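Local coordinates for type-iv like pilin ttha1222 (Thermus thermophilus, PDB 5G2F), which is a type IV pilin-like protein of natural competence, probably acting in DNA uptake, represented by its C-terminal domain, at residues Y10-A15 against V74-S79. Residues are numbered along the deposited sequence; the frame is centred on the assembly and turned at random.
Sequences YVRNVA and VVYKSS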
ATOM      1  N   TYR A  10      15.013  -7.482   4.540  1.00 37.60           N
ATOM      2  CA  TYR A  10      13.696  -6.834   4.462  1.00 35.63           C
ATOM      3  C   TYR A  10      12.894  -7.296   3.263  1.00 34.38           C
ATOM      4  O   TYR A  10      11.726  -7.657   3.376  1.00 32.18           O
ATOM      5  CB  TYR A  10      13.852  -5.313   4.422  1.00 37.82           C
ATOM      6  CG  TYR A  10      12.561  -4.587   4.398  1.00 35.69           C
ATOM      7  CD1 TYR A  10      11.734  -4.578   5.527  1.00 37.06           C
ATOM      8  CD2 TYR A  10      12.124  -3.939   3.261  1.00 34.40           C
ATOM      9  CE1 TYR A  10      10.520  -3.929   5.513  1.00 36.22           C
ATOM     10  CE2 TYR A  10      10.907  -3.281   3.238  1.00 35.66           C
ATOM     11  CZ  TYR A  10      10.117  -3.251   4.380  1.00 37.11           C
ATOM     12  OH  TYR A  10       8.873  -2.621   4.351  1.00 36.70           O
ATOM     13  N   VAL A  11      13.557  -7.352   2.097  1.00 35.05           N
ATOM     14  CA  VAL A  11      12.899  -7.804   0.871  1.00 32.80           C
ATOM     15  C   VAL A  11      12.386  -9.226   1.035  1.00 31.72           C
ATOM     16  O   VAL A  11      11.280  -9.510   0.620  1.00 30.17           O
ATOM     17  CB  VAL A  11      13.843  -7.652  -0.352  1.00 32.25           C
ATOM     18  CG1 VAL A  11      13.275  -8.356  -1.565  1.00 33.78           C
ATOM     19  CG2 VAL A  11      14.040  -6.163  -0.640  1.00 33.18           C
ATOM     20  N   ARG A  12      13.187 -10.108   1.641  1.00 33.40           N
ATOM     21  CA  ARG A  12      12.752 -11.474   1.854  1.00 33.52           C
ATOM     22  C   ARG A  12      11.545 -11.524   2.772  1.00 34.68           C
ATOM     23  O   ARG A  12      10.630 -12.321   2.552  1.00 31.28           O
ATOM     24  CB  ARG A  12      13.870 -12.362   2.400  1.00 37.78           C
ATOM     25  CG  ARG A  12      14.940 -12.642   1.348  1.00 39.39           C
ATOM     26  CD  ARG A  12      15.871 -13.775   1.774  1.00 43.46           C
ATOM     27  NE  ARG A  12      16.872 -14.105   0.738  1.00 48.24           N
ATOM     28  CZ  ARG A  12      16.607 -14.781  -0.385  1.00 48.88           C
ATOM     29  NH1 ARG A  12      15.379 -15.245  -0.646  1.00 45.75           N
ATOM     30  NH2 ARG A  12      17.596 -15.036  -1.241  1.00 50.98           N
ATOM     31  N   ASN A  13      11.531 -10.658   3.787  1.00 33.27           N
ATOM     32  CA  ASN A  13      10.346 -10.566   4.669  1.00 33.89           C
ATOM     33  C   ASN A  13       9.090 -10.038   3.969  1.00 32.04           C
ATOM     34  O   ASN A  13       7.986 -10.541   4.246  1.00 29.73           O
ATOM     35  CB  ASN A  13      10.675  -9.777   5.956  1.00 38.18           C
ATOM     36  CG  ASN A  13      11.396 -10.632   6.976  1.00 44.07           C
ATOM     37  OD1 ASN A  13      11.140 -11.831   7.088  1.00 55.74           O
ATOM     38  ND2 ASN A  13      12.283 -10.015   7.758  1.00 53.74           N
ATOM     39  N   VAL A  14       9.256  -9.107   3.013  1.00 30.97           N
ATOM     40  CA  VAL A  14       8.148  -8.653   2.174  1.00 29.80           C
ATOM     41  C   VAL A  14       7.584  -9.831   1.373  1.00 28.57           C
ATOM     42  O   VAL A  14       6.385 -10.081   1.358  1.00 28.97           O
ATOM     43  CB  VAL A  14       8.566  -7.502   1.234  1.00 29.51           C
ATOM     44  CG1 VAL A  14       7.468  -7.132   0.258  1.00 29.43           C
ATOM     45  CG2 VAL A  14       8.952  -6.282   2.055  1.00 32.50           C
ATOM     46  N   ALA A  15       8.480 -10.572   0.720  1.00 27.79           N
ATOM     47  CA  ALA A  15       8.074 -11.764  -0.043  1.00 27.91           C
ATOM     48  C   ALA A  15       7.324 -12.787   0.820  1.00 29.09           C
ATOM     49  O   ALA A  15       6.263 -13.258   0.418  1.00 28.36           O
ATOM     50  CB  ALA A  15       9.284 -12.432  -0.663  1.00 28.65           C
ATOM     51  N   VAL A  74      18.122  -3.859  -4.967  1.00 43.30           N
ATOM     52  CA  VAL A  74      17.931  -5.287  -4.899  1.00 41.87           C
ATOM     53  C   VAL A  74      16.586  -5.660  -5.498  1.00 39.02           C
ATOM     54  O   VAL A  74      15.600  -4.921  -5.364  1.00 38.57           O
ATOM     55  CB  VAL A  74      18.072  -5.891  -3.512  1.00 44.73           C
ATOM     56  CG1 VAL A  74      19.517  -5.738  -3.057  1.00 48.51           C
ATOM     57  CG2 VAL A  74      17.123  -5.253  -2.538  1.00 45.63           C
ATOM     58  N   VAL A  75      16.560  -6.819  -6.164  1.00 35.59           N
ATOM     59  CA  VAL A  75      15.370  -7.277  -6.851  1.00 34.06           C
ATOM     60  C   VAL A  75      15.083  -8.740  -6.484  1.00 32.27           C
ATOM     61  O   VAL A  75      15.963  -9.594  -6.597  1.00 31.29           O
ATOM     62  CB  VAL A  75      15.576  -7.151  -8.369  1.00 35.75           C
ATOM     63  CG1 VAL A  75      14.354  -7.615  -9.139  1.00 35.01           C
ATOM     64  CG2 VAL A  75      15.923  -5.737  -8.740  1.00 37.82           C
ATOM     65  N   TYR A  76      13.863  -9.012  -6.009  1.00 29.09           N
ATOM     66  CA  TYR A  76      13.372 -10.361  -5.739  1.00 27.49           C
ATOM     67  C   TYR A  76      12.317 -10.707  -6.754  1.00 25.85           C
ATOM     68  O   TYR A  76      11.396  -9.923  -6.972  1.00 26.18           O
ATOM     69  CB  TYR A  76      12.779 -10.491  -4.334  1.00 28.37           C
ATOM     70  CG  TYR A  76      12.266 -11.857  -4.040  1.00 28.04           C
ATOM     71  CD1 TYR A  76      13.109 -12.894  -3.680  1.00 31.05           C
ATOM     72  CD2 TYR A  76      10.943 -12.156  -4.223  1.00 27.40           C
ATOM     73  CE1 TYR A  76      12.632 -14.181  -3.490  1.00 31.15           C
ATOM     74  CE2 TYR A  76      10.443 -13.407  -3.956  1.00 28.64           C
ATOM     75  CZ  TYR A  76      11.285 -14.424  -3.588  1.00 29.89           C
ATOM     76  OH  TYR A  76      10.773 -15.677  -3.415  1.00 30.62           O
ATOM     77  N   LYS A  77      12.426 -11.882  -7.365  1.00 25.43           N
ATOM     78  CA  LYS A  77      11.423 -12.386  -8.322  1.00 23.65           C
ATOM     79  C   LYS A  77      10.809 -13.648  -7.741  1.00 25.23           C
ATOM     80  O   LYS A  77      11.521 -14.670  -7.537  1.00 23.93           O
ATOM     81  CB  LYS A  77      12.101 -12.694  -9.697  1.00 24.80           C
ATOM     82  CG  LYS A  77      12.573 -11.405 -10.384  1.00 25.71           C
ATOM     83  CD  LYS A  77      13.375 -11.644 -11.667  1.00 25.73           C
ATOM     84  CE  LYS A  77      13.933 -10.320 -12.142  1.00 27.24           C
ATOM     85  NZ  LYS A  77      14.784 -10.449 -13.358  1.00 28.73           N
ATOM     86  N   SER A  78       9.510 -13.624  -7.500  1.00 23.81           N
ATOM     87  CA  SER A  78       8.857 -14.797  -6.930  1.00 24.50           C
ATOM     88  C   SER A  78       8.846 -15.993  -7.872  1.00 26.34           C
ATOM     89  O   SER A  78       8.859 -17.144  -7.393  1.00 26.59           O
ATOM     90  CB  SER A  78       7.415 -14.510  -6.496  1.00 24.73           C
ATOM     91  OG  SER A  78       6.567 -14.290  -7.630  1.00 23.50           O
ATOM     92  N   SER A  79       8.890 -15.740  -9.184  1.00 25.73           N
ATOM     93  CA  SER A  79       8.773 -16.828 -10.131  1.00 27.16           C
ATOM     94  C   SER A  79       9.969 -17.777 -10.059  1.00 27.08           C
ATOM     95  O   SER A  79       9.776 -18.988 -10.218  1.00 25.97           O
ATOM     96  CB  SER A  79       8.608 -16.365 -11.589  1.00 30.23           C
ATOM     97  OG  SER A  79       9.665 -15.477 -11.985  1.00 36.52           O
TER
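Val11 divides its two methyls between Val74 and Tyr76: CG2 meets Val74 CG2 at 3.7 Å, while CG1 presses on Tyr76 CB at 3.5 Å. The split follows from the Val11 torsion, which sets CG1 anti to the backbone N and CG2 anti to the carbonyl carbon. One turn further along the helix, Ala15 CB lies 4.1 Å from the centroid of the Tyr76 ring and 29° off its normal, an off-centre CH-pi contact whose shortest approach is 3.6 Å, to Tyr76 CE2. Arg12 reaches the same ring near its other ortho-to-hydroxyl carbon, with NH1 4.1 Å from Tyr76 CE1 and the guanidinium plane turned 76° from the ring plane, so the two groups do not stack. No hydrogen bond joins the segments; the contact is essentially apolar. Replacing Tyr76 by an alanine would probably leave Ala15 CB without its aromatic partner and open a gap beside the helix. The axes of helix 10-15 and strand 74-77 come within 9.2 Å, their N-to-C directions 26° apart, as helix 3-19 packs on the antiparallel sheet of this pilin fold. There, strand 73-77 runs between strands 60-66 and 82-83, whose Ala64 and Leu83 also touch Val11.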